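Local coordinates for uncharacterized protein (PDB 5HAL) that is of unknown function but has a MoaF-like barrel of the calycin clan, probably suited to binding a small ligand in its interior, at residues H42-I47 and T56-Y61; T82-D87 and R95-A100. One frame throughout, in Å; residues are numbered along the deposited sequence.

In the fold
Both contacts are antiparallel hairpins of one eight-stranded barrel whose strands follow chain order, an up-and-down layout consistent with the calycin clan. Contact 1 pairs the third and fourth strands. Contact 2 pairs the sixth and seventh. Strand 70-76 lies between the two hairpins in the sheet. Their centres are 13 Å apart and their nearest atoms about 6 Å apart, so they do not touch. Trp75 of the intervening strand bridges them: it meets Met43, Val59 and Tyr61 of contact 1, and Val83 and His85 of contact 2. The 1,2-ethanediol, probably from the crystallisation liquor, is held at contact 2 by a hydrogen bond to His85. It lies on the Trp75 side, which may be a ligand pocket.

Contact 1 (H42-I47 and T56-Y61); sequences HMRYAI and TGEVEY
Met43 and Val59 form a hydrogen-bonded pair of an antiparallel beta hairpin in the calycin-like barrel. The backbone bonds are Met43 N to Val59 O (3.0 Å), Val59 N to Met43 O and Tyr45 N to Gly57 O. A fourth, from Gly57 N to Tyr45 O, is weak at 3.4 Å.

Apolar contacts lie on the face with Met43, Tyr45 and Val59. The Met43 chain bends at chi2 and chi3, and its CE comes 4.1 Å from Val59 CG2. Met43 CB also meets Tyr61 CD1. Trp75 packs on this group. Tyr45 holds CG between its backbone N and carbonyl carbon (chi1 60°), which lays the ring over Gly57. Gly57 CA sits 4.0 Å from the ring centroid in a CH-pi contact. Val59 CG1 touches the edge of the same ring.

The other face carries the polar contacts of His42, Arg44 and Glu58. The Glu58 carboxylate stacks on the Arg44 guanidinium, the planes 26° apart. Glu58 OE2 lies over the guanidinium face, 3.5 Å from Arg44 NH2, so the salt bridge is one of charge alone. Arg44 NH1 has a second partner in Asp37. Glu58 OE2 also lies 3.3 Å from His42 CG, while His42 ND1 bonds to Asp39.

One water joins Glu58 OE1 and, weakly, Arg44 NE. Another accepts from Tyr61 OH and donates to His42 O, each at 2.7 Å.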
loop_
_atom_site.group_PDB
_atom_site.type_symbol
_atom_site.label_atom_id
_atom_site.label_comp_id
_atom_site.label_asym_id
_atom_site.label_seq_id
_atom_site.Cartn_x
_atom_site.Cartn_y
_atom_site.Cartn_z
ATOM N N HIS A 42 4.736 5.859 -9.038
ATOM C CA HIS A 42 5.142 6.227 -7.693
ATOM C C HIS A 42 3.953 6.312 -6.751
ATOM O O HIS A 42 2.840 6.670 -7.147
ATOM C CB HIS A 42 5.886 7.558 -7.691
ATOM C CG HIS A 42 7.124 7.527 -8.516
ATOM N ND1 HIS A 42 7.158 7.986 -9.814
ATOM C CD2 HIS A 42 8.362 7.046 -8.249
ATOM C CE1 HIS A 42 8.373 7.815 -10.303
ATOM N NE2 HIS A 42 9.124 7.252 -9.374
ATOM N N MET A 43 4.216 5.966 -5.500
ATOM C CA MET A 43 3.258 6.075 -4.417
ATOM C C MET A 43 3.984 6.692 -3.238
ATOM O O MET A 43 5.138 6.350 -2.968
ATOM C CB MET A 43 2.664 4.698 -4.046
ATOM C CG MET A 43 1.541 4.752 -3.008
ATOM S SD MET A 43 2.144 4.676 -1.296
ATOM C CE MET A 43 2.496 2.932 -1.164
ATOM N N ARG A 44 3.331 7.645 -2.582
ATOM C CA ARG A 44 3.819 8.246 -1.353
ATOM C C ARG A 44 2.920 7.819 -0.200
ATOM O O ARG A 44 1.689 7.898 -0.304
ATOM C CB ARG A 44 3.855 9.773 -1.470
ATOM C CG ARG A 44 4.743 10.284 -2.600
ATOM C CD ARG A 44 4.587 11.790 -2.812
ATOM N NE ARG A 44 5.455 12.294 -3.867
ATOM C CZ ARG A 44 5.202 12.163 -5.168
ATOM N NH1 ARG A 44 4.104 11.543 -5.566
ATOM N NH2 ARG A 44 6.037 12.673 -6.072
ATOM N N TYR A 45 3.528 7.361 0.892
ATOM C CA TYR A 45 2.777 6.871 2.035
ATOM C C TYR A 45 3.039 7.753 3.249
ATOM O O TYR A 45 4.052 8.452 3.335
ATOM C CB TYR A 45 3.110 5.396 2.361
ATOM C CG TYR A 45 4.571 5.105 2.713
ATOM C CD1 TYR A 45 5.063 5.289 4.010
ATOM C CD2 TYR A 45 5.448 4.630 1.747
ATOM C CE1 TYR A 45 6.401 5.009 4.324
ATOM C CE2 TYR A 45 6.773 4.356 2.044
ATOM C CZ TYR A 45 7.249 4.543 3.328
ATOM O OH TYR A 45 8.573 4.253 3.588
ATOM N N ALA A 46 2.081 7.732 4.173
ATOM C CA ALA A 46 2.213 8.384 5.468
ATOM C C ALA A 46 1.578 7.476 6.509
ATOM O O ALA A 46 0.395 7.144 6.406
ATOM C CB ALA A 46 1.554 9.769 5.475
ATOM N N ILE A 47 2.366 7.055 7.488
ATOM C CA ILE A 47 1.849 6.266 8.600
ATOM C C ILE A 47 1.271 7.224 9.633
ATOM O O ILE A 47 1.992 8.052 10.198
ATOM C CB ILE A 47 2.953 5.390 9.203
ATOM C CG1 ILE A 47 3.532 4.483 8.116
ATOM C CG2 ILE A 47 2.419 4.583 10.391
ATOM C CD1 ILE A 47 4.613 3.555 8.618
ATOM N N THR A 56 7.214 8.734 6.499
ATOM C CA THR A 56 6.768 8.969 5.134
ATOM C C THR A 56 7.819 8.413 4.192
ATOM O O THR A 56 8.956 8.144 4.587
ATOM C CB THR A 56 6.540 10.461 4.814
ATOM O OG1 THR A 56 7.800 11.140 4.719
ATOM C CG2 THR A 56 5.704 11.129 5.866
ATOM N N GLY A 57 7.427 8.245 2.938
ATOM C CA GLY A 57 8.361 7.810 1.918
ATOM C C GLY A 57 7.683 7.779 0.564
ATOM O O GLY A 57 6.456 7.682 0.459
ATOM N N GLU A 58 8.504 7.898 -0.470
ATOM C CA GLU A 58 8.071 7.676 -1.840
ATOM C C GLU A 58 8.696 6.389 -2.349
ATOM O O GLU A 58 9.910 6.194 -2.224
ATOM C CB GLU A 58 8.467 8.833 -2.747
ATOM C CG GLU A 58 7.910 8.697 -4.159
ATOM C CD GLU A 58 8.406 9.775 -5.108
ATOM O OE1 GLU A 58 9.224 10.616 -4.694
ATOM O OE2 GLU A 58 7.983 9.780 -6.280
ATOM N N VAL A 59 7.872 5.519 -2.932
ATOM C CA VAL A 59 8.347 4.268 -3.494
ATOM C C VAL A 59 7.912 4.147 -4.948
ATOM O O VAL A 59 6.969 4.805 -5.405
ATOM C CB VAL A 59 7.851 3.052 -2.680
ATOM C CG1 VAL A 59 8.375 3.131 -1.241
ATOM C CG2 VAL A 59 6.309 2.954 -2.704
ATOM N N GLU A 60 8.656 3.326 -5.690
ATOM C CA GLU A 60 8.215 2.799 -6.980
ATOM C C GLU A 60 7.495 1.483 -6.731
ATOM O O GLU A 60 7.985 0.650 -5.975
ATOM C CB GLU A 60 9.394 2.533 -7.926
ATOM C CG GLU A 60 10.335 3.685 -8.192
ATOM C CD GLU A 60 11.670 3.552 -7.482
ATOM O OE1 GLU A 60 12.241 4.612 -7.138
ATOM O OE2 GLU A 60 12.152 2.408 -7.260
ATOM N N TYR A 61 6.357 1.273 -7.394
ATOM C CA TYR A 61 5.619 0.030 -7.191
ATOM C C TYR A 61 5.304 -0.625 -8.529
ATOM O O TYR A 61 5.316 0.018 -9.580
ATOM C CB TYR A 61 4.313 0.266 -6.402
ATOM C CG TYR A 61 3.315 1.116 -7.158
ATOM C CD1 TYR A 61 3.359 2.504 -7.091
ATOM C CD2 TYR A 61 2.328 0.527 -7.953
ATOM C CE1 TYR A 61 2.441 3.291 -7.797
ATOM C CE2 TYR A 61 1.408 1.305 -8.667
ATOM C CZ TYR A 61 1.472 2.678 -8.590
ATOM O OH TYR A 61 0.563 3.435 -9.294
HETATM O O HOH W 1 1.149 6.040 -9.120
HETATM O O HOH W 2 8.755 12.805 -3.655
#

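Contact 2 (T82-D87 and R95-A100); sequences TVVHID and RTFFTA. With EDO (1,2-ethanediol), chain B.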
loop_
_atom_site.group_PDB
_atom_site.type_symbol
_atom_site.label_atom_id
_atom_site.label_comp_id
_atom_site.label_asym_id
_atom_site.label_seq_id
_atom_site.Cartn_x
_atom_site.Cartn_y
_atom_site.Cartn_z
ATOM N N THR A 82 10.318 -5.115 2.184
ATOM C CA THR A 82 9.427 -5.368 1.053
ATOM C C THR A 82 7.975 -5.436 1.505
ATOM O O THR A 82 7.667 -5.886 2.618
ATOM C CB THR A 82 9.774 -6.664 0.314
ATOM O OG1 THR A 82 9.568 -7.783 1.184
ATOM C CG2 THR A 82 11.220 -6.644 -0.143
ATOM N N VAL A 83 7.081 -4.994 0.621
ATOM C CA VAL A 83 5.658 -4.906 0.916
ATOM C C VAL A 83 4.880 -5.465 -0.262
ATOM O O VAL A 83 5.138 -5.093 -1.410
ATOM C CB VAL A 83 5.217 -3.457 1.194
ATOM C CG1 VAL A 83 3.707 -3.408 1.485
ATOM C CG2 VAL A 83 6.017 -2.866 2.361
ATOM N N VAL A 84 3.921 -6.347 0.022
ATOM C CA VAL A 84 2.954 -6.816 -0.960
ATOM C C VAL A 84 1.566 -6.518 -0.415
ATOM O O VAL A 84 1.212 -6.984 0.678
ATOM C CB VAL A 84 3.101 -8.318 -1.246
ATOM C CG1 VAL A 84 1.992 -8.785 -2.182
ATOM C CG2 VAL A 84 4.463 -8.626 -1.842
ATOM N N HIS A 85 0.788 -5.746 -1.173
ATOM C CA HIS A 85 -0.633 -5.520 -0.927
ATOM C C HIS A 85 -1.471 -6.350 -1.886
ATOM O O HIS A 85 -1.163 -6.429 -3.076
ATOM C CB HIS A 85 -1.028 -4.062 -1.161
ATOM C CG HIS A 85 -0.754 -3.143 -0.021
ATOM N ND1 HIS A 85 -1.528 -2.025 0.221
ATOM C CD2 HIS A 85 0.228 -3.139 0.913
ATOM C CE1 HIS A 85 -1.044 -1.386 1.274
ATOM N NE2 HIS A 85 0.018 -2.043 1.712
ATOM N N ILE A 86 -2.577 -6.902 -1.385
ATOM C CA ILE A 86 -3.682 -7.333 -2.235
ATOM C C ILE A 86 -4.848 -6.439 -1.861
ATOM O O ILE A 86 -5.489 -6.633 -0.821
ATOM C CB ILE A 86 -4.025 -8.814 -2.068
ATOM C CG1 ILE A 86 -2.773 -9.641 -2.344
ATOM C CG2 ILE A 86 -5.142 -9.208 -3.027
ATOM C CD1 ILE A 86 -2.863 -11.015 -1.844
ATOM N N ASP A 87 -5.100 -5.435 -2.687
ATOM C CA ASP A 87 -6.033 -4.367 -2.368
ATOM C C ASP A 87 -7.235 -4.474 -3.294
ATOM O O ASP A 87 -7.092 -4.400 -4.518
ATOM C CB ASP A 87 -5.352 -3.003 -2.492
ATOM C CG ASP A 87 -4.385 -2.736 -1.349
ATOM O OD1 ASP A 87 -4.365 -3.551 -0.407
ATOM O OD2 ASP A 87 -3.656 -1.718 -1.377
ATOM N N ARG A 95 -5.123 -6.620 2.130
ATOM C CA ARG A 95 -4.373 -7.693 2.767
ATOM C C ARG A 95 -2.897 -7.504 2.449
ATOM O O ARG A 95 -2.519 -7.400 1.275
ATOM C CB ARG A 95 -4.864 -9.058 2.292
ATOM C CG ARG A 95 -4.175 -10.204 2.994
ATOM C CD ARG A 95 -4.751 -11.556 2.578
ATOM N NE ARG A 95 -6.178 -11.685 2.860
ATOM C CZ ARG A 95 -6.679 -11.914 4.067
ATOM N NH1 ARG A 95 -5.863 -12.022 5.108
ATOM N NH2 ARG A 95 -7.990 -12.028 4.233
ATOM N N THR A 96 -2.061 -7.448 3.486
ATOM C CA THR A 96 -0.671 -7.057 3.307
ATOM C C THR A 96 0.280 -8.082 3.903
ATOM O O THR A 96 0.010 -8.704 4.934
ATOM C CB THR A 96 -0.369 -5.675 3.931
ATOM O OG1 THR A 96 -0.481 -5.751 5.355
ATOM C CG2 THR A 96 -1.348 -4.655 3.429
ATOM N N PHE A 97 1.414 -8.218 3.231
ATOM C CA PHE A 97 2.534 -9.039 3.652
ATOM C C PHE A 97 3.753 -8.137 3.630
ATOM O O PHE A 97 4.049 -7.522 2.603
ATOM C CB PHE A 97 2.716 -10.229 2.706
ATOM C CG PHE A 97 1.459 -11.047 2.524
ATOM C CD1 PHE A 97 1.229 -12.161 3.313
ATOM C CD2 PHE A 97 0.504 -10.689 1.575
ATOM C CE1 PHE A 97 0.053 -12.929 3.161
ATOM C CE2 PHE A 97 -0.665 -11.444 1.420
ATOM C CZ PHE A 97 -0.881 -12.574 2.219
ATOM N N PHE A 98 4.451 -8.048 4.754
ATOM C CA PHE A 98 5.495 -7.049 4.941
ATOM C C PHE A 98 6.704 -7.761 5.533
ATOM O O PHE A 98 6.599 -8.407 6.581
ATOM C CB PHE A 98 4.966 -5.900 5.831
ATOM C CG PHE A 98 6.026 -5.026 6.445
ATOM C CD1 PHE A 98 6.110 -4.889 7.826
ATOM C CD2 PHE A 98 6.912 -4.299 5.649
ATOM C CE1 PHE A 98 7.087 -4.059 8.410
ATOM C CE2 PHE A 98 7.889 -3.468 6.223
ATOM C CZ PHE A 98 7.981 -3.352 7.601
ATOM N N THR A 99 7.826 -7.711 4.826
ATOM C CA THR A 99 9.084 -8.267 5.314
ATOM C C THR A 99 9.962 -7.078 5.679
ATOM O O THR A 99 10.402 -6.337 4.794
ATOM C CB THR A 99 9.767 -9.152 4.269
ATOM O OG1 THR A 99 8.871 -10.184 3.826
ATOM C CG2 THR A 99 11.021 -9.797 4.864
ATOM N N ALA A 100 10.190 -6.881 6.977
ATOM C CA ALA A 100 11.048 -5.791 7.421
ATOM C C ALA A 100 12.494 -6.053 7.022
ATOM O O ALA A 100 12.883 -7.184 6.704
ATOM C CB ALA A 100 10.956 -5.608 8.935
HETATM C C1 EDO B . 2.510 -2.062 4.777
HETATM O O1 EDO B . 1.327 -1.502 4.180
HETATM C C2 EDO B . 3.367 -0.954 5.379
HETATM O O2 EDO B . 4.421 -1.494 6.185
HETATM O O HOH W 3 7.205 -9.196 1.750
#
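His85 is held at both ring nitrogens, by Asp87 and by a bound 1,2-ethanediol, while Thr96 of the partner strand lies over one ring face. The setting is an antiparallel beta hairpin of the calycin-like barrel. His85 ND1 donates to Asp87 OD2 over 2.7 Å. This oxygen lies almost in the ring plane, and the bond uses its syn side. Asp87 OD1 bonds to Ser94, so both carboxylate oxygens are engaged. The two Asp87 bonds would limit rotation of the carboxylate. At the other end of the ring, His85 NE2 and EDO O1 are joined by a hydrogen bond of 2.8 Å. Thr96 CG2 makes a CH-pi contact, 3.6 Å from the ring centroid and 24° off its normal. Its methyl is anti to the carbonyl carbon, which sets it alongside the imidazole.

Val83, His85, Thr96 and Phe98 share one sheet face, where Trp75 and Tyr27 also meet His85. The diol also touches Val83 and Phe98. Its C1 is 3.8 Å from Val83 CG1. Its O2 sits above the centre of the Phe98 ring, and Ala100 N lies over the opposite face. Val83 CG2 touches Phe98 CD2.

Six backbone hydrogen bonds join the strands, two in each of the pairs Thr82-Thr99, Val84-Phe97 and Ile86-Arg95. The shortest is Ile86 N to Arg95 O at 2.7 Å. The side chains of these pairs project from the sheet face away from His85. There Ile86 CD1 meets the edge of the Phe97 ring at CE2, 4.0 Å away. One water joins Thr82 OG1 and Thr99 OG1, at 2.8 Å from each.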